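Acetone carboxylase alpha subunit (Xanthobacter autotrophicus Py2, PDB 5M45) is the alpha subunit of a metal-containing, multi-subunit carboxylase and carries a region of the hydantoinase B/oxoprolinase family. Local coordinates at residues T435-Q440 / Y618-R623; C458-T463 / C518-L523; P285-Q290 / E321-R326; A281-G286 / S416-G421. One frame throughout, in Å; residues are numbered along the deposited sequence.

Contact 1: residues T435-Q440 / Y618-R623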
loop_
_atom_site.group_PDB
_atom_site.type_symbol
_atom_site.label_atom_id
_atom_site.label_comp_id
_atom_site.label_asym_id
_atom_site.label_seq_id
_atom_site.Cartn_x
_atom_site.Cartn_y
_atom_site.Cartn_z
ATOM N N THR A 435 -11.564 -10.807 23.074
ATOM C CA THR A 435 -11.977 -11.518 21.852
ATOM C C THR A 435 -10.729 -12.036 21.091
ATOM O O THR A 435 -10.194 -11.343 20.203
ATOM C CB THR A 435 -12.848 -10.609 20.951
ATOM O OG1 THR A 435 -12.065 -9.520 20.433
ATOM C CG2 THR A 435 -14.015 -10.106 21.693
ATOM N N SER A 436 -10.255 -13.205 21.501
ATOM C CA SER A 436 -9.016 -13.846 20.951
ATOM C C SER A 436 -9.012 -15.309 21.423
ATOM O O SER A 436 -9.874 -15.663 22.241
ATOM C CB SER A 436 -7.775 -13.080 21.433
ATOM O OG SER A 436 -7.556 -13.228 22.849
ATOM N N ASN A 437 -8.129 -16.205 20.971
ATOM C CA ASN A 437 -7.071 -16.060 19.937
ATOM C C ASN A 437 -7.606 -15.924 18.515
ATOM O O ASN A 437 -8.650 -16.470 18.210
ATOM C CB ASN A 437 -6.199 -17.320 19.972
ATOM C CG ASN A 437 -5.039 -17.280 18.958
ATOM O OD1 ASN A 437 -4.088 -16.486 19.101
ATOM N ND2 ASN A 437 -5.091 -18.175 17.974
ATOM N N TRP A 438 -6.842 -15.236 17.660
ATOM C CA TRP A 438 -7.057 -15.178 16.208
ATOM C C TRP A 438 -6.050 -16.080 15.455
ATOM O O TRP A 438 -4.843 -15.743 15.321
ATOM C CB TRP A 438 -6.951 -13.722 15.716
ATOM C CG TRP A 438 -7.978 -12.805 16.285
ATOM C CD1 TRP A 438 -7.831 -12.001 17.402
ATOM C CD2 TRP A 438 -9.318 -12.578 15.808
ATOM N NE1 TRP A 438 -8.978 -11.303 17.641
ATOM C CE2 TRP A 438 -9.924 -11.647 16.705
ATOM C CE3 TRP A 438 -10.079 -13.098 14.764
ATOM C CZ2 TRP A 438 -11.239 -11.192 16.552
ATOM C CZ3 TRP A 438 -11.419 -12.642 14.590
ATOM C CH2 TRP A 438 -11.972 -11.668 15.488
ATOM N N LEU A 439 -6.535 -17.243 15.008
ATOM C CA LEU A 439 -5.738 -18.175 14.219
ATOM C C LEU A 439 -5.493 -17.554 12.833
ATOM O O LEU A 439 -6.439 -17.219 12.134
ATOM C CB LEU A 439 -6.436 -19.549 14.092
ATOM C CG LEU A 439 -5.784 -20.659 13.245
ATOM C CD1 LEU A 439 -6.180 -22.042 13.714
ATOM C CD2 LEU A 439 -6.057 -20.541 11.730
ATOM N N GLN A 440 -4.229 -17.388 12.480
ATOM C CA GLN A 440 -3.842 -16.691 11.221
ATOM C C GLN A 440 -2.654 -17.374 10.555
ATOM O O GLN A 440 -1.922 -18.124 11.195
ATOM C CB GLN A 440 -3.467 -15.247 11.522
ATOM C CG GLN A 440 -4.644 -14.406 12.023
ATOM C CD GLN A 440 -4.215 -13.031 12.476
ATOM O OE1 GLN A 440 -4.091 -12.105 11.670
ATOM N NE2 GLN A 440 -3.940 -12.895 13.771
ATOM N N TYR A 618 -1.558 -26.981 15.850
ATOM C CA TYR A 618 -1.811 -25.608 16.350
ATOM C C TYR A 618 -3.072 -25.657 17.221
ATOM O O TYR A 618 -4.116 -26.159 16.763
ATOM C CB TYR A 618 -2.013 -24.671 15.133
ATOM C CG TYR A 618 -2.242 -23.172 15.388
ATOM C CD1 TYR A 618 -3.418 -22.689 15.993
ATOM C CD2 TYR A 618 -1.301 -22.214 14.947
ATOM C CE1 TYR A 618 -3.630 -21.334 16.197
ATOM C CE2 TYR A 618 -1.511 -20.856 15.155
ATOM C CZ TYR A 618 -2.683 -20.416 15.769
ATOM O OH TYR A 618 -2.926 -19.054 15.965
ATOM N N LEU A 619 -2.973 -25.153 18.473
ATOM C CA LEU A 619 -4.152 -25.041 19.379
ATOM C C LEU A 619 -4.786 -23.654 19.285
ATOM O O LEU A 619 -4.130 -22.677 19.608
ATOM C CB LEU A 619 -3.764 -25.347 20.838
ATOM C CG LEU A 619 -4.888 -25.239 21.880
ATOM C CD1 LEU A 619 -5.909 -26.335 21.663
ATOM C CD2 LEU A 619 -4.357 -25.314 23.317
ATOM N N ASN A 620 -6.041 -23.573 18.852
ATOM C CA ASN A 620 -6.846 -22.337 18.892
ATOM C C ASN A 620 -7.689 -22.273 20.172
ATOM O O ASN A 620 -8.600 -23.091 20.371
ATOM C CB ASN A 620 -7.779 -22.241 17.659
ATOM C CG ASN A 620 -8.112 -20.798 17.280
ATOM O OD1 ASN A 620 -7.330 -19.904 17.520
ATOM N ND2 ASN A 620 -9.287 -20.578 16.686
ATOM N N TYR A 621 -7.383 -21.324 21.053
ATOM C CA TYR A 621 -8.014 -21.213 22.392
ATOM C C TYR A 621 -8.787 -19.887 22.464
ATOM O O TYR A 621 -8.187 -18.791 22.387
ATOM C CB TYR A 621 -6.902 -21.346 23.489
ATOM C CG TYR A 621 -7.172 -20.790 24.905
ATOM C CD1 TYR A 621 -8.463 -20.668 25.445
ATOM C CD2 TYR A 621 -6.092 -20.430 25.728
ATOM C CE1 TYR A 621 -8.674 -20.147 26.735
ATOM C CE2 TYR A 621 -6.299 -19.925 27.031
ATOM C CZ TYR A 621 -7.588 -19.769 27.509
ATOM O OH TYR A 621 -7.770 -19.242 28.770
ATOM N N MET A 622 -10.108 -19.994 22.623
ATOM C CA MET A 622 -10.996 -18.825 22.787
ATOM C C MET A 622 -11.273 -18.533 24.265
ATOM O O MET A 622 -11.564 -19.449 25.046
ATOM C CB MET A 622 -12.335 -19.042 22.049
ATOM C CG MET A 622 -12.304 -18.685 20.568
ATOM S SD MET A 622 -11.021 -19.434 19.523
ATOM C CE MET A 622 -11.475 -21.159 19.633
ATOM N N ARG A 623 -11.215 -17.260 24.640
ATOM C CA ARG A 623 -11.285 -16.890 26.072
ATOM C C ARG A 623 -12.686 -16.929 26.702
ATOM O O ARG A 623 -13.713 -16.785 26.023
ATOM C CB ARG A 623 -10.731 -15.470 26.294
ATOM C CG ARG A 623 -9.402 -15.098 25.620
ATOM C CD ARG A 623 -8.244 -16.022 25.971
ATOM N NE ARG A 623 -6.978 -15.481 25.420
ATOM C CZ ARG A 623 -6.198 -16.048 24.499
ATOM N NH1 ARG A 623 -6.453 -17.236 23.959
ATOM N NH2 ARG A 623 -5.091 -15.415 24.129
HETATM O O HOH W 1 -3.146 -15.820 21.580
HETATM O O HOH W 2 -9.620 -17.619 15.832
#

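Contact 2: residues C458-T463 / C518-L523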
loop_
_atom_site.group_PDB
_atom_site.type_symbol
_atom_site.label_atom_id
_atom_site.label_comp_id
_atom_site.label_asym_id
_atom_site.label_seq_id
_atom_site.Cartn_x
_atom_site.Cartn_y
_atom_site.Cartn_z
ATOM N N CYS A 458 -13.323 -16.927 17.382
ATOM C CA CYS A 458 -13.382 -15.994 18.507
ATOM C C CYS A 458 -14.450 -14.882 18.340
ATOM O O CYS A 458 -14.383 -13.826 19.013
ATOM C CB CYS A 458 -12.006 -15.415 18.872
ATOM S SG CYS A 458 -11.123 -14.677 17.460
ATOM N N ALA A 459 -15.439 -15.143 17.478
ATOM C CA ALA A 459 -16.759 -14.568 17.593
ATOM C C ALA A 459 -17.582 -15.174 18.720
ATOM O O ALA A 459 -18.644 -14.611 19.058
ATOM C CB ALA A 459 -17.538 -14.687 16.250
ATOM N N ALA A 460 -17.127 -16.310 19.284
ATOM C CA ALA A 460 -17.905 -17.125 20.226
ATOM C C ALA A 460 -17.110 -17.358 21.510
ATOM O O ALA A 460 -16.609 -18.451 21.763
ATOM C CB ALA A 460 -18.280 -18.441 19.557
ATOM N N ASN A 461 -16.933 -16.288 22.288
ATOM C CA ASN A 461 -16.232 -16.327 23.569
ATOM C C ASN A 461 -17.243 -16.368 24.725
ATOM O O ASN A 461 -18.431 -16.113 24.531
ATOM C CB ASN A 461 -15.373 -15.078 23.746
ATOM C CG ASN A 461 -14.532 -14.759 22.540
ATOM O OD1 ASN A 461 -13.513 -15.441 22.255
ATOM N ND2 ASN A 461 -14.961 -13.713 21.777
ATOM N N GLY A 462 -16.756 -16.605 25.938
ATOM C CA GLY A 462 -17.612 -16.547 27.120
ATOM C C GLY A 462 -18.121 -15.135 27.403
ATOM O O GLY A 462 -17.468 -14.143 27.036
ATOM N N THR A 463 -19.290 -15.041 28.027
ATOM C CA THR A 463 -19.852 -13.745 28.465
ATOM C C THR A 463 -19.769 -13.594 29.993
ATOM O O THR A 463 -19.660 -14.581 30.739
ATOM C CB THR A 463 -21.299 -13.511 27.985
ATOM O OG1 THR A 463 -22.204 -14.366 28.707
ATOM C CG2 THR A 463 -21.443 -13.760 26.520
ATOM N N CYS A 518 -17.476 -20.077 30.011
ATOM C CA CYS A 518 -16.236 -20.646 29.497
ATOM C C CYS A 518 -16.047 -20.282 28.018
ATOM O O CYS A 518 -17.021 -20.019 27.288
ATOM C CB CYS A 518 -16.199 -22.169 29.678
ATOM S SG CYS A 518 -15.949 -22.672 31.394
ATOM N N GLY A 519 -14.791 -20.267 27.584
ATOM C CA GLY A 519 -14.494 -20.281 26.154
ATOM C C GLY A 519 -14.569 -21.714 25.588
ATOM O O GLY A 519 -15.223 -22.581 26.141
ATOM N N PHE A 520 -13.904 -21.933 24.452
ATOM C CA PHE A 520 -13.752 -23.270 23.843
ATOM C C PHE A 520 -12.407 -23.332 23.135
ATOM O O PHE A 520 -11.688 -22.349 23.107
ATOM C CB PHE A 520 -14.942 -23.666 22.923
ATOM C CG PHE A 520 -14.968 -22.996 21.560
ATOM C CD1 PHE A 520 -15.271 -21.646 21.423
ATOM C CD2 PHE A 520 -14.739 -23.747 20.397
ATOM C CE1 PHE A 520 -15.312 -21.038 20.147
ATOM C CE2 PHE A 520 -14.799 -23.158 19.135
ATOM C CZ PHE A 520 -15.070 -21.797 19.010
ATOM N N GLU A 521 -12.053 -24.510 22.638
ATOM C CA GLU A 521 -10.776 -24.726 21.985
ATOM C C GLU A 521 -10.935 -25.700 20.833
ATOM O O GLU A 521 -11.827 -26.564 20.846
ATOM C CB GLU A 521 -9.707 -25.232 22.967
ATOM C CG GLU A 521 -10.048 -26.555 23.607
ATOM C CD GLU A 521 -9.203 -26.904 24.825
ATOM O OE1 GLU A 521 -9.726 -27.568 25.786
ATOM O OE2 GLU A 521 -7.999 -26.542 24.841
ATOM N N SER A 522 -10.069 -25.539 19.834
ATOM C CA SER A 522 -9.981 -26.487 18.723
ATOM C C SER A 522 -8.513 -26.846 18.459
ATOM O O SER A 522 -7.653 -25.965 18.493
ATOM C CB SER A 522 -10.640 -25.913 17.447
ATOM O OG SER A 522 -10.040 -24.699 16.973
ATOM N N LEU A 523 -8.239 -28.143 18.205
ATOM C CA LEU A 523 -6.917 -28.590 17.803
ATOM C C LEU A 523 -6.940 -28.761 16.294
ATOM O O LEU A 523 -7.770 -29.523 15.767
ATOM C CB LEU A 523 -6.550 -29.944 18.452
ATOM C CG LEU A 523 -5.164 -30.528 18.134
ATOM C CD1 LEU A 523 -4.080 -29.558 18.484
ATOM C CD2 LEU A 523 -4.893 -31.851 18.835
#

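Contact 3: residues P285-Q290 / E321-R326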
loop_
_atom_site.group_PDB
_atom_site.type_symbol
_atom_site.label_atom_id
_atom_site.label_comp_id
_atom_site.label_asym_id
_atom_site.label_seq_id
_atom_site.Cartn_x
_atom_site.Cartn_y
_atom_site.Cartn_z
ATOM N N PRO A 285 -27.435 8.547 39.630
ATOM C CA PRO A 285 -26.445 9.600 39.440
ATOM C C PRO A 285 -25.256 9.452 40.386
ATOM O O PRO A 285 -25.428 8.999 41.512
ATOM C CB PRO A 285 -27.226 10.881 39.779
ATOM C CG PRO A 285 -28.297 10.425 40.731
ATOM C CD PRO A 285 -28.676 9.063 40.242
ATOM N N GLY A 286 -24.073 9.853 39.932
ATOM C CA GLY A 286 -22.850 9.674 40.707
ATOM C C GLY A 286 -21.583 9.571 39.874
ATOM O O GLY A 286 -21.621 9.778 38.636
ATOM N N THR A 287 -20.467 9.298 40.549
ATOM C CA THR A 287 -19.185 9.087 39.898
ATOM C C THR A 287 -18.739 7.633 40.082
ATOM O O THR A 287 -18.762 7.133 41.205
ATOM C CB THR A 287 -18.104 10.046 40.423
ATOM O OG1 THR A 287 -18.542 11.378 40.209
ATOM C CG2 THR A 287 -16.785 9.848 39.709
ATOM N N TYR A 288 -18.378 6.990 38.978
ATOM C CA TYR A 288 -17.958 5.570 38.911
ATOM C C TYR A 288 -16.512 5.528 38.382
ATOM O O TYR A 288 -16.216 6.186 37.355
ATOM C CB TYR A 288 -18.876 4.775 37.954
ATOM C CG TYR A 288 -20.364 4.802 38.320
ATOM C CD1 TYR A 288 -21.162 5.926 38.044
ATOM C CD2 TYR A 288 -20.978 3.715 38.910
ATOM C CE1 TYR A 288 -22.498 5.975 38.398
ATOM C CE2 TYR A 288 -22.326 3.748 39.250
ATOM C CZ TYR A 288 -23.087 4.877 38.999
ATOM O OH TYR A 288 -24.427 4.917 39.346
ATOM N N ARG A 289 -15.616 4.789 39.049
ATOM C CA ARG A 289 -14.207 4.744 38.673
ATOM C C ARG A 289 -13.778 3.279 38.433
ATOM O O ARG A 289 -14.069 2.409 39.240
ATOM C CB ARG A 289 -13.316 5.394 39.760
ATOM C CG ARG A 289 -13.763 6.792 40.185
ATOM C CD ARG A 289 -12.921 7.373 41.337
ATOM N NE ARG A 289 -13.578 8.594 41.860
ATOM C CZ ARG A 289 -14.580 8.618 42.741
ATOM N NH1 ARG A 289 -15.071 7.495 43.327
ATOM N NH2 ARG A 289 -15.081 9.779 43.095
ATOM N N GLN A 290 -13.106 3.039 37.307
ATOM C CA GLN A 290 -12.690 1.696 36.889
ATOM C C GLN A 290 -11.526 1.770 35.890
ATOM O O GLN A 290 -11.192 2.866 35.385
ATOM C CB GLN A 290 -13.876 0.885 36.329
ATOM C CG GLN A 290 -14.657 1.563 35.192
ATOM C CD GLN A 290 -15.690 2.602 35.704
ATOM O OE1 GLN A 290 -16.566 2.261 36.507
ATOM N NE2 GLN A 290 -15.562 3.858 35.260
ATOM N N GLU A 321 -13.078 7.675 34.341
ATOM C CA GLU A 321 -13.964 8.344 35.292
ATOM C C GLU A 321 -15.307 8.570 34.585
ATOM O O GLU A 321 -15.398 9.350 33.602
ATOM C CB GLU A 321 -13.367 9.677 35.788
ATOM C CG GLU A 321 -14.246 10.379 36.817
ATOM C CD GLU A 321 -13.660 11.672 37.371
ATOM O OE1 GLU A 321 -14.358 12.244 38.234
ATOM O OE2 GLU A 321 -12.575 12.173 36.930
ATOM N N MET A 322 -16.330 7.886 35.073
ATOM C CA MET A 322 -17.676 7.907 34.462
ATOM C C MET A 322 -18.613 8.728 35.395
ATOM O O MET A 322 -18.730 8.394 36.562
ATOM C CB MET A 322 -18.207 6.459 34.260
ATOM C CG MET A 322 -19.686 6.300 33.830
ATOM S SD MET A 322 -20.303 4.594 34.073
ATOM C CE MET A 322 -19.241 3.693 32.887
ATOM N N THR A 323 -19.249 9.770 34.872
ATOM C CA THR A 323 -20.160 10.637 35.634
ATOM C C THR A 323 -21.578 10.571 35.040
ATOM O O THR A 323 -21.748 10.882 33.867
ATOM C CB THR A 323 -19.677 12.113 35.619
ATOM O OG1 THR A 323 -18.343 12.170 36.087
ATOM C CG2 THR A 323 -20.529 12.999 36.549
ATOM N N ILE A 324 -22.569 10.143 35.836
ATOM C CA ILE A 324 -23.982 10.176 35.439
ATOM C C ILE A 324 -24.592 11.354 36.194
ATOM O O ILE A 324 -24.505 11.418 37.428
ATOM C CB ILE A 324 -24.681 8.837 35.768
ATOM C CG1 ILE A 324 -24.034 7.694 34.962
ATOM C CG2 ILE A 324 -26.178 8.878 35.442
ATOM C CD1 ILE A 324 -24.563 6.309 35.253
ATOM N N ARG A 325 -25.180 12.288 35.446
ATOM C CA ARG A 325 -25.785 13.519 35.995
ATOM C C ARG A 325 -27.292 13.393 36.291
ATOM O O ARG A 325 -27.978 12.563 35.713
ATOM C CB ARG A 325 -25.575 14.706 35.030
ATOM C CG ARG A 325 -24.120 14.970 34.675
ATOM C CD ARG A 325 -23.868 16.441 34.349
ATOM N NE ARG A 325 -22.518 16.666 33.830
ATOM C CZ ARG A 325 -22.129 16.485 32.570
ATOM N NH1 ARG A 325 -22.975 16.108 31.609
ATOM N NH2 ARG A 325 -20.850 16.691 32.266
ATOM N N ARG A 326 -27.789 14.276 37.149
ATOM C CA ARG A 326 -29.211 14.352 37.454
ATOM C C ARG A 326 -30.122 14.547 36.261
ATOM O O ARG A 326 -31.254 14.055 36.266
ATOM C CB ARG A 326 -29.491 15.466 38.463
ATOM C CG ARG A 326 -28.985 15.136 39.850
ATOM C CD ARG A 326 -29.043 16.338 40.735
ATOM N NE ARG A 326 -28.309 16.099 41.988
ATOM C CZ ARG A 326 -28.471 16.793 43.106
ATOM N NH1 ARG A 326 -29.369 17.753 43.155
ATOM N NH2 ARG A 326 -27.787 16.487 44.176
HETATM O O HOH W 3 -17.193 12.907 38.397
#

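Contact 4: residues A281-G286 / S416-G421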
loop_
_atom_site.group_PDB
_atom_site.type_symbol
_atom_site.label_atom_id
_atom_site.label_comp_id
_atom_site.label_asym_id
_atom_site.label_seq_id
_atom_site.Cartn_x
_atom_site.Cartn_y
_atom_site.Cartn_z
ATOM N N ALA A 281 -34.231 5.946 34.026
ATOM C CA ALA A 281 -35.042 4.799 34.477
ATOM C C ALA A 281 -34.223 3.657 35.126
ATOM O O ALA A 281 -34.763 2.954 35.995
ATOM C CB ALA A 281 -35.888 4.254 33.321
ATOM N N MET A 282 -32.946 3.479 34.723
ATOM C CA MET A 282 -32.195 2.274 35.039
ATOM C C MET A 282 -30.988 2.469 35.968
ATOM O O MET A 282 -30.575 1.524 36.636
ATOM C CB MET A 282 -31.683 1.612 33.741
ATOM C CG MET A 282 -32.715 1.018 32.803
ATOM S SD MET A 282 -31.970 0.426 31.229
ATOM C CE MET A 282 -31.168 -1.030 31.809
ATOM N N THR A 283 -30.395 3.676 35.992
ATOM C CA THR A 283 -29.115 3.899 36.641
ATOM C C THR A 283 -29.263 4.731 37.935
ATOM O O THR A 283 -30.383 4.817 38.502
ATOM C CB THR A 283 -28.064 4.516 35.657
ATOM O OG1 THR A 283 -28.355 5.903 35.408
ATOM C CG2 THR A 283 -27.993 3.735 34.349
ATOM N N ILE A 284 -28.148 5.311 38.420
ATOM C CA ILE A 284 -28.103 6.139 39.616
ATOM C C ILE A 284 -27.092 7.275 39.334
ATOM O O ILE A 284 -25.977 6.998 38.872
ATOM C CB ILE A 284 -27.601 5.313 40.842
ATOM C CG1 ILE A 284 -28.516 4.113 41.127
ATOM C CG2 ILE A 284 -27.529 6.193 42.095
ATOM C CD1 ILE A 284 -28.029 3.183 42.226
ATOM N N PRO A 285 -27.435 8.547 39.630
ATOM C CA PRO A 285 -26.445 9.600 39.440
ATOM C C PRO A 285 -25.256 9.452 40.386
ATOM O O PRO A 285 -25.428 8.999 41.512
ATOM C CB PRO A 285 -27.226 10.881 39.779
ATOM C CG PRO A 285 -28.297 10.425 40.731
ATOM C CD PRO A 285 -28.676 9.063 40.242
ATOM N N GLY A 286 -24.073 9.853 39.932
ATOM C CA GLY A 286 -22.850 9.674 40.707
ATOM C C GLY A 286 -21.583 9.571 39.874
ATOM O O GLY A 286 -21.621 9.778 38.636
ATOM N N SER A 416 -23.030 -1.641 35.746
ATOM C CA SER A 416 -23.629 -2.675 36.594
ATOM C C SER A 416 -23.747 -2.303 38.061
ATOM O O SER A 416 -24.669 -2.768 38.728
ATOM C CB SER A 416 -22.896 -4.026 36.420
ATOM O OG SER A 416 -23.049 -4.502 35.082
ATOM N N ARG A 417 -22.877 -1.440 38.574
ATOM C CA ARG A 417 -23.049 -0.965 39.966
ATOM C C ARG A 417 -24.331 -0.152 40.113
ATOM O O ARG A 417 -24.991 -0.241 41.144
ATOM C CB ARG A 417 -21.840 -0.157 40.469
ATOM C CG ARG A 417 -20.585 -0.976 40.647
ATOM C CD ARG A 417 -19.425 -0.145 41.176
ATOM N NE ARG A 417 -18.216 -0.925 41.007
ATOM C CZ ARG A 417 -17.844 -1.946 41.766
ATOM N NH1 ARG A 417 -18.575 -2.307 42.825
ATOM N NH2 ARG A 417 -16.702 -2.594 41.471
ATOM N N SER A 418 -24.679 0.639 39.087
ATOM C CA SER A 418 -25.941 1.423 39.082
ATOM C C SER A 418 -27.155 0.474 39.061
ATOM O O SER A 418 -28.079 0.615 39.867
ATOM C CB SER A 418 -25.993 2.448 37.919
ATOM O OG SER A 418 -26.373 1.917 36.654
ATOM N N TYR A 419 -27.103 -0.528 38.184
ATOM C CA TYR A 419 -28.178 -1.522 38.073
ATOM C C TYR A 419 -28.369 -2.315 39.358
ATOM O O TYR A 419 -29.519 -2.521 39.822
ATOM C CB TYR A 419 -27.914 -2.516 36.921
ATOM C CG TYR A 419 -27.691 -1.961 35.516
ATOM C CD1 TYR A 419 -28.227 -0.744 35.099
ATOM C CD2 TYR A 419 -26.956 -2.712 34.580
ATOM C CE1 TYR A 419 -28.045 -0.280 33.784
ATOM C CE2 TYR A 419 -26.780 -2.277 33.267
ATOM C CZ TYR A 419 -27.318 -1.064 32.875
ATOM O OH TYR A 419 -27.138 -0.643 31.588
ATOM N N PHE A 420 -27.258 -2.741 39.948
ATOM C CA PHE A 420 -27.270 -3.520 41.185
ATOM C C PHE A 420 -27.843 -2.734 42.362
ATOM O O PHE A 420 -28.713 -3.244 43.112
ATOM C CB PHE A 420 -25.856 -4.064 41.526
ATOM C CG PHE A 420 -25.863 -4.992 42.689
ATOM C CD1 PHE A 420 -25.804 -4.482 44.004
ATOM C CD2 PHE A 420 -26.078 -6.357 42.507
ATOM C CE1 PHE A 420 -25.908 -5.347 45.103
ATOM C CE2 PHE A 420 -26.178 -7.208 43.604
ATOM C CZ PHE A 420 -26.065 -6.710 44.885
ATOM N N GLY A 421 -27.389 -1.488 42.502
ATOM C CA GLY A 421 -27.887 -0.593 43.544
ATOM C C GLY A 421 -29.364 -0.321 43.480
ATOM O O GLY A 421 -30.039 -0.238 44.520
#

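Contact 1: residues T435-Q440 / Y618-R623
N437 and its neighbours in the loop leading into strand 440-442 pack on the end of strand 617-621, part of a five-stranded antiparallel sheet. With its CG anti to the backbone N (chi1 -179°), the N437 amide reaches the side chains that N620 and Y618 send out from the strand, and ND2 spends both hydrogens there: one on N620 OD1 at 2.9 Å, nearly straight at 173°, the other on Y618 OH at 3.1 Å. Both acceptors lie close to the amide plane, which fixes its rotation; OD1 takes M537 N and a water that also meets R623 NH2. An asparagine suits this place because it donates and accepts within one flat group. Y618 OH in turn hydrogen-bonds to F535 O. Backbone bonds run alongside: N437 N, the nitrogen of the cis peptide between S436 and N437, gives to Y621 O at 2.9 Å, and R623 N to S436 O at 3.2 Å. S436 OG, bonded to N434 OD1, lies over one face of the R623 guanidinium, whose NH2 also bonds N539 O. L439 CD1 lies 3.6 Å from Y618 CE1. That leucine also touches R524, V453 and M534, and so packs segment 435-440 against strands 520-526, 450-454 and 532-535.

Contact 2: residues C458-T463 / C518-L523
N461 ND2 is gripped by two backbone carbonyls: it gives one bond to C458 O at 2.8 Å, bent to 141° and coming from above the carbonyl plane, and another to A476 O. A short polar side chain with two N-H groups suits a tight turn, since it can reach back three residues to C458 and still bind the loop next to it. The curl places A460 against F520 of strand 520-526, and G462 against the residues just before it. A460 O lies in the plane of the F520 ring, at its edge, 3.3 Å from CE1. This buried oxygen has no hydrogen-bonding partner in the model, so the slightly positive C-H edge of the ring is the nearest thing to compensation that F520 brings. The small A460 CB packs on the same corner of the ring, 4.0 Å from CE1. F520 has its CG between the backbone N and the carbonyl carbon (chi1 76°), which swings the ring out to the loop. Further along, the bare CA of G462 lies 3.5 Å from C518 O, and the lack of a side chain lets the two backbones come together, with 4.9 Å between the CA atoms of G462 and C518. G462 also forms a backbone bond with R623, while S473 OG and S508 OG receive C518 N and G519 N. A460 and F520 each pack on an apolar side chain of another protein's chain. The loop after strand 450-454 thus packs on strand 520-526, which lies between 497-504 and 617-621 in the five-stranded antiparallel sheet.

Contact 3: residues P285-Q290 / E321-R326
Strands 286-290 and 321-324 run antiparallel, their axes 4.7 Å apart at closest and their directions 159° apart; G286 with I324 and Y288 with M322 form the hydrogen-bonded pairs, T287 with T323 and R289 with E321 the non-hydrogen-bonded ones. Y288 N gives to M322 O at 2.8 Å, and M322 N returns a bond of 2.8 Å to Y288 O. On the face bearing Y288, M322 and I324, the methionine's CG anti to the backbone N (chi1 171°) and an extended chi2 carry SD to 4.8 Å from the centroid of the Y288 ring, an oblique Met-aromatic contact. I324 CD1 packs 3.8 Å from Y288 CE1, while Y288 OH bonds I284 O. The other face is polar: one water bridges T287 OG1 and T323 OG1, each 2.7 Å from it, and donates to E321 OE1. Beta-branched threonines suit this extended backbone and offer hydroxyls to the water. G286 has a positive phi (153°) that fits a glycine. Strand 330-333 pairs with 313-324 on its other side, helix 401-422 packs on Y288 and Q290, and a strand of another protein's chain pairs with G286, T287 and Y288, so the sheet continues across the interface.

Contact 4: residues A281-G286 / S416-G421
I284 points toward helix 401-422, and its CD1 tip rests 3.5 Å from S418 O and 4.0 Å from G421 C; G421 has no side chain, so the isoleucine methyl lies directly on the helix backbone. Next to it T283 meets S418 closely: T283 CB is 3.3 Å from S418 OG, and T283 CG2 also leans on that hydroxyl. T283 holds OG1 between its backbone N and carbonyl carbon (chi1 74°), turning CG2 to the helix. M282 and Y419 make the third pair. M282 CE lies obliquely by the CE1-CZ side of the ring, 3.8 Å from Y419 CE1, and M282 O lies in the ring plane at its edge, 3.6 Å from CD1; this buried carbonyl has no hydrogen-bonding partner in the model. The C-terminal end of helix 257-282 and the turn after it thus pack against helix 401-422: T283 is the first residue to leave helical angles, and the chain runs through P285 into strand 286-297. Small serine and glycine on the helix face allow this close approach. In the second shell, each hydroxyl bonds a carbonyl earlier in the chain, S418 OG to L415 O and T283 OG1 to I279 O. R422 NH1 holds T283 O, and Y419 OH bonds T363 OG1, fixing the ring from its far end. T283, I284 and P285 each pack on an aromatic side chain of another protein's chain.

In the fold
The four contacts form two clusters, all within the hydantoinase B/oxoprolinase region. Contacts 3 and 4 come first along the chain, share P285 and G286, and have centres 10 Å apart: helix 257-282 leads straight into strand 286-297, and Y288 touches S418 of helix 401-422. Contacts 1 and 2 follow, with centres 8 Å apart; strands 617-621 and 520-526 are neighbours in one antiparallel sheet, and the chain enters contact 1, passes both segments of contact 2 and returns to complete contact 1. The centres of contacts 1 and 2 lie about 30 to 35 Å from those of 3 and 4. All four contacts also meet another protein's chain, contact 1 through Y621 alone.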